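Local coordinates for protein GlcNAc-alpha-1,4-Gal-releasing endo-beta-galactosidase (Clostridium perfringens, PDB 1UPS) that probably hydrolyses internal beta-galactosidic linkages of glycans to release GlcNAc-alpha-1,4-Gal, as a calcium-binding member of glycoside hydrolase family 16, at residues Y77-E80 against D81-P84; I294-R297 against Q298-K301. All coordinates share one frame; numbering follows the deposited sequence.

Interaction 1 (Y77-E80 against D81-P84); sequences YITE and DQKP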
# COMPACT_ATOMS: atom_id res chain seq x y z
N TYR A 77 -10.14 19.73 9.14
CA TYR A 77 -9.28 20.90 9.11
C TYR A 77 -8.65 21.19 10.46
O TYR A 77 -9.18 20.81 11.51
CB TYR A 77 -10.03 22.14 8.58
CG TYR A 77 -11.22 22.64 9.39
CD1 TYR A 77 -12.53 22.23 9.09
CD2 TYR A 77 -11.04 23.57 10.43
CE1 TYR A 77 -13.64 22.75 9.83
CE2 TYR A 77 -12.14 24.06 11.16
CZ TYR A 77 -13.42 23.66 10.86
OH TYR A 77 -14.48 24.16 11.60
N ILE A 78 -7.50 21.85 10.39
CA ILE A 78 -6.81 22.36 11.57
C ILE A 78 -6.80 23.88 11.47
O ILE A 78 -6.33 24.44 10.48
CB ILE A 78 -5.36 21.87 11.61
CG1 ILE A 78 -5.30 20.34 11.51
CG2 ILE A 78 -4.66 22.40 12.90
CD1 ILE A 78 -3.84 19.77 11.30
N THR A 79 -7.30 24.56 12.50
CA THR A 79 -7.24 26.02 12.51
C THR A 79 -5.91 26.53 13.05
O THR A 79 -5.19 25.80 13.76
CB THR A 79 -8.36 26.64 13.35
OG1 THR A 79 -8.27 26.14 14.69
CG2 THR A 79 -9.74 26.17 12.84
N GLU A 80 -5.63 27.79 12.74
CA GLU A 80 -4.39 28.44 13.18
C GLU A 80 -4.27 28.47 14.70
O GLU A 80 -3.16 28.42 15.23
CB GLU A 80 -4.31 29.87 12.62
CG GLU A 80 -2.93 30.51 12.80
CD GLU A 80 -2.80 31.87 12.12
OE1 GLU A 80 -3.64 32.23 11.24
OE2 GLU A 80 -1.83 32.58 12.45
N ASP A 81 -5.41 28.55 15.40
CA ASP A 81 -5.42 28.58 16.86
C ASP A 81 -5.75 27.23 17.52
O ASP A 81 -5.99 27.16 18.74
CB ASP A 81 -6.32 29.72 17.38
CG ASP A 81 -7.78 29.61 16.90
OD1 ASP A 81 -8.11 28.72 16.06
OD2 ASP A 81 -8.66 30.39 17.32
N GLN A 82 -5.77 26.16 16.72
CA GLN A 82 -6.04 24.83 17.27
C GLN A 82 -4.94 24.41 18.25
O GLN A 82 -3.76 24.71 18.02
CB GLN A 82 -6.18 23.81 16.12
CG GLN A 82 -6.61 22.42 16.56
CD GLN A 82 -7.16 21.61 15.41
OE1 GLN A 82 -7.85 22.16 14.54
NE2 GLN A 82 -6.88 20.31 15.40
N LYS A 83 -5.31 23.75 19.35
CA LYS A 83 -4.30 23.30 20.33
C LYS A 83 -3.76 21.92 20.00
O LYS A 83 -4.42 21.16 19.29
CB LYS A 83 -4.90 23.30 21.74
CG LYS A 83 -5.38 24.67 22.18
CD LYS A 83 -5.64 24.67 23.69
CE LYS A 83 -5.51 26.05 24.30
NZ LYS A 83 -6.59 26.96 23.81
N PRO A 84 -2.57 21.56 20.52
CA PRO A 84 -2.05 20.20 20.30
C PRO A 84 -3.05 19.13 20.75
O PRO A 84 -3.75 19.36 21.76
CB PRO A 84 -0.77 20.14 21.16
CG PRO A 84 -0.34 21.60 21.30
CD PRO A 84 -1.64 22.42 21.28
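Gln-82 folds back over Thr-79 and Ile-78, closing a type I beta turn from Thr-79 to Gln-82 where strand 73-78 runs out at the surface of the family 16 domain. The turn has its usual backbone bond, Gln-82 N to Thr-79 O at 3.0 Å. From there the Gln-82 side chain can be traced outward. Its CB lies 3.2 Å from Thr-79 O and also touches the threonine hydroxyl. With CG anti to the backbone N (chi1 -174°) and the chain extended, the glutamine runs back along the strand end instead of outward. CG comes within 4.1 Å of Ile-78 CG2. CD packs 3.6 Å from the same methyl, the two side chains crossing at about a right angle, and NE2 lies beside it too. At the tip OE1 accepts Thr-79 N at 3.2 Å, the donor standing 39° above the amide plane, while Ile-78 CA lies 3.2 Å from the same oxygen. OE1 takes a second bond from Asn-66 ND2, and NE2 bonds to Ser-96 OG, so neighbouring strands 66-70 and 94-99 fix how the amide is turned. A separate side-chain bond spans two residues: Thr-79 OG1 donates to Asp-81 OD1 at 2.9 Å, meeting the oxygen nearly along its C-O bond. Asp-81 CG sits between its own N and carbonyl carbon (chi1 59°), which swings the carboxylate back toward Thr-79, although its CB points away. Arg-94 NH2, from strand 94-99, bonds to both Glu-80 O and Gln-82 O. Thr-79 thus engages through its N, O and OG1, so three bonds tie it to the two residues that follow Glu-80. The negative charge of Asp-81 probably polarises the Thr-79 O-H and fixes its direction.

Interaction 2 (I294-R297 against Q298-K301); sequences IRNR and QTGK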
# COMPACT_ATOMS: atom_id res chain seq x y z
N ILE A 294 5.03 -15.38 -18.72
CA ILE A 294 5.63 -14.05 -18.57
C ILE A 294 5.92 -13.48 -19.95
O ILE A 294 6.75 -14.02 -20.69
CB ILE A 294 6.94 -14.12 -17.73
CG1 ILE A 294 6.67 -14.74 -16.35
CG2 ILE A 294 7.51 -12.71 -17.53
CD1 ILE A 294 7.95 -14.96 -15.49
N ARG A 295 5.24 -12.40 -20.29
CA ARG A 295 5.30 -11.84 -21.64
C ARG A 295 5.94 -10.45 -21.65
O ARG A 295 5.62 -9.61 -20.79
CB ARG A 295 3.88 -11.74 -22.19
CG ARG A 295 3.80 -11.37 -23.68
CD ARG A 295 2.36 -11.19 -24.20
NE ARG A 295 2.32 -11.50 -25.63
CZ ARG A 295 1.27 -11.33 -26.44
NH1 ARG A 295 0.12 -10.83 -25.99
NH2 ARG A 295 1.39 -11.65 -27.72
N ASN A 296 6.82 -10.22 -22.62
CA ASN A 296 7.46 -8.91 -22.81
C ASN A 296 6.52 -7.89 -23.46
O ASN A 296 5.81 -8.21 -24.43
CB ASN A 296 8.71 -9.06 -23.69
CG ASN A 296 9.56 -7.80 -23.70
OD1 ASN A 296 9.45 -6.95 -24.61
ND2 ASN A 296 10.37 -7.63 -22.66
N ARG A 297 6.49 -6.68 -22.93
CA ARG A 297 5.59 -5.66 -23.49
C ARG A 297 5.96 -5.25 -24.93
O ARG A 297 5.09 -5.11 -25.81
CB ARG A 297 5.49 -4.43 -22.59
CG ARG A 297 4.48 -3.39 -23.14
CD ARG A 297 4.37 -2.14 -22.26
NE ARG A 297 3.27 -1.28 -22.70
CZ ARG A 297 2.91 -0.14 -22.11
NH1 ARG A 297 3.55 0.30 -21.03
NH2 ARG A 297 1.87 0.56 -22.61
N GLN A 298 7.25 -5.04 -25.16
CA GLN A 298 7.71 -4.55 -26.46
C GLN A 298 7.60 -5.62 -27.54
O GLN A 298 7.09 -5.34 -28.64
CB GLN A 298 9.15 -4.00 -26.35
CG GLN A 298 9.79 -3.59 -27.71
CD GLN A 298 9.25 -2.31 -28.30
OE1 GLN A 298 8.22 -1.80 -27.86
NE2 GLN A 298 9.95 -1.77 -29.32
N THR A 299 8.05 -6.84 -27.25
CA THR A 299 8.15 -7.87 -28.29
C THR A 299 6.96 -8.81 -28.34
O THR A 299 6.80 -9.52 -29.34
CB THR A 299 9.40 -8.75 -28.12
OG1 THR A 299 9.29 -9.50 -26.90
CG2 THR A 299 10.69 -7.89 -27.99
N GLY A 300 6.17 -8.84 -27.27
CA GLY A 300 5.06 -9.78 -27.18
C GLY A 300 5.48 -11.24 -26.99
O GLY A 300 4.63 -12.13 -27.08
N LYS A 301 6.78 -11.49 -26.76
CA LYS A 301 7.27 -12.86 -26.62
C LYS A 301 7.27 -13.34 -25.16
O LYS A 301 7.23 -12.53 -24.23
CB LYS A 301 8.68 -13.02 -27.21
CG LYS A 301 8.84 -12.47 -28.63
CD LYS A 301 7.84 -13.09 -29.63
CE LYS A 301 8.17 -12.61 -31.07
NZ LYS A 301 7.10 -12.93 -32.08
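Between Asn-296 and Lys-301 the backbone reverses, the two four-residue runs pointing 148° apart. This is a beta hairpin whose four-residue turn, 297-300, ends in the positive-phi Gly-300 and joins strand 291-296 to strand 302-304, in a part of the chain consistent with the ricin-type beta-trefoil assigned to this protein. Two backbone bonds close it, Asn-296 N to Lys-301 O at 2.8 Å and Gly-300 N to Asn-296 O at 2.9 Å. Asn-296 organises the inside of the turn. Its CG lies anti to the backbone N (chi1 -169°), which carries the amide over the loop rather than along the strand. OD1 receives Thr-299 N at 3.0 Å, in the carbonyl plane and on a lone pair, and a weak bond from Gln-298 N. ND2 donates to Thr-411 O, so this buried amide is used at both ends and held against rotation. Arg-295 grips the end of the turn. Extended from CG to NE, it brings its guanidinium edge to Gly-300 O: NE donates at 2.8 Å, fairly straight at 163°, and NH2 adds a weak bond at 3.3 Å. The acceptor lies close to the guanidinium plane, whereas NE stands above the plane of the glycine carbonyl. Arg-297 finds its partners elsewhere: NH1 reaches Asp-376 and Gln-413, and its charge rests on Trp-410 in a cation-pi contact; Lys-301 NZ forms a salt bridge with Asp-316. Thr-299 crosses Asn-296 obliquely, its OG1 3.3 Å from Asn-296 CB. That same hydroxyl oxygen accepts Lys-301 N at 3.2 Å, an ST turn that spans Gly-300.

How the interactions relate
Interactions 1 and 2 both close a tight turn just after a strand, each with an amide side chain whose oxygen accepts at least one backbone N-H of the turn, but their centres are 53 Å apart, and their nearest atoms about 38 Å. They lie on opposite sides of the chain's centre, their own centres about 29 and 27 Å from it. The 77-84 turn belongs to the family 16 domain; the 294-301 hairpin comes later, in the probable trefoil part. Neither forms the calcium site of Glu-37, Asn-39, Gly-72 and Asp-272. Interaction 1 is connected to it through the fold: strand 73-78 starts directly after Gly-72 and pairs with strand 267-279, which carries Asp-272.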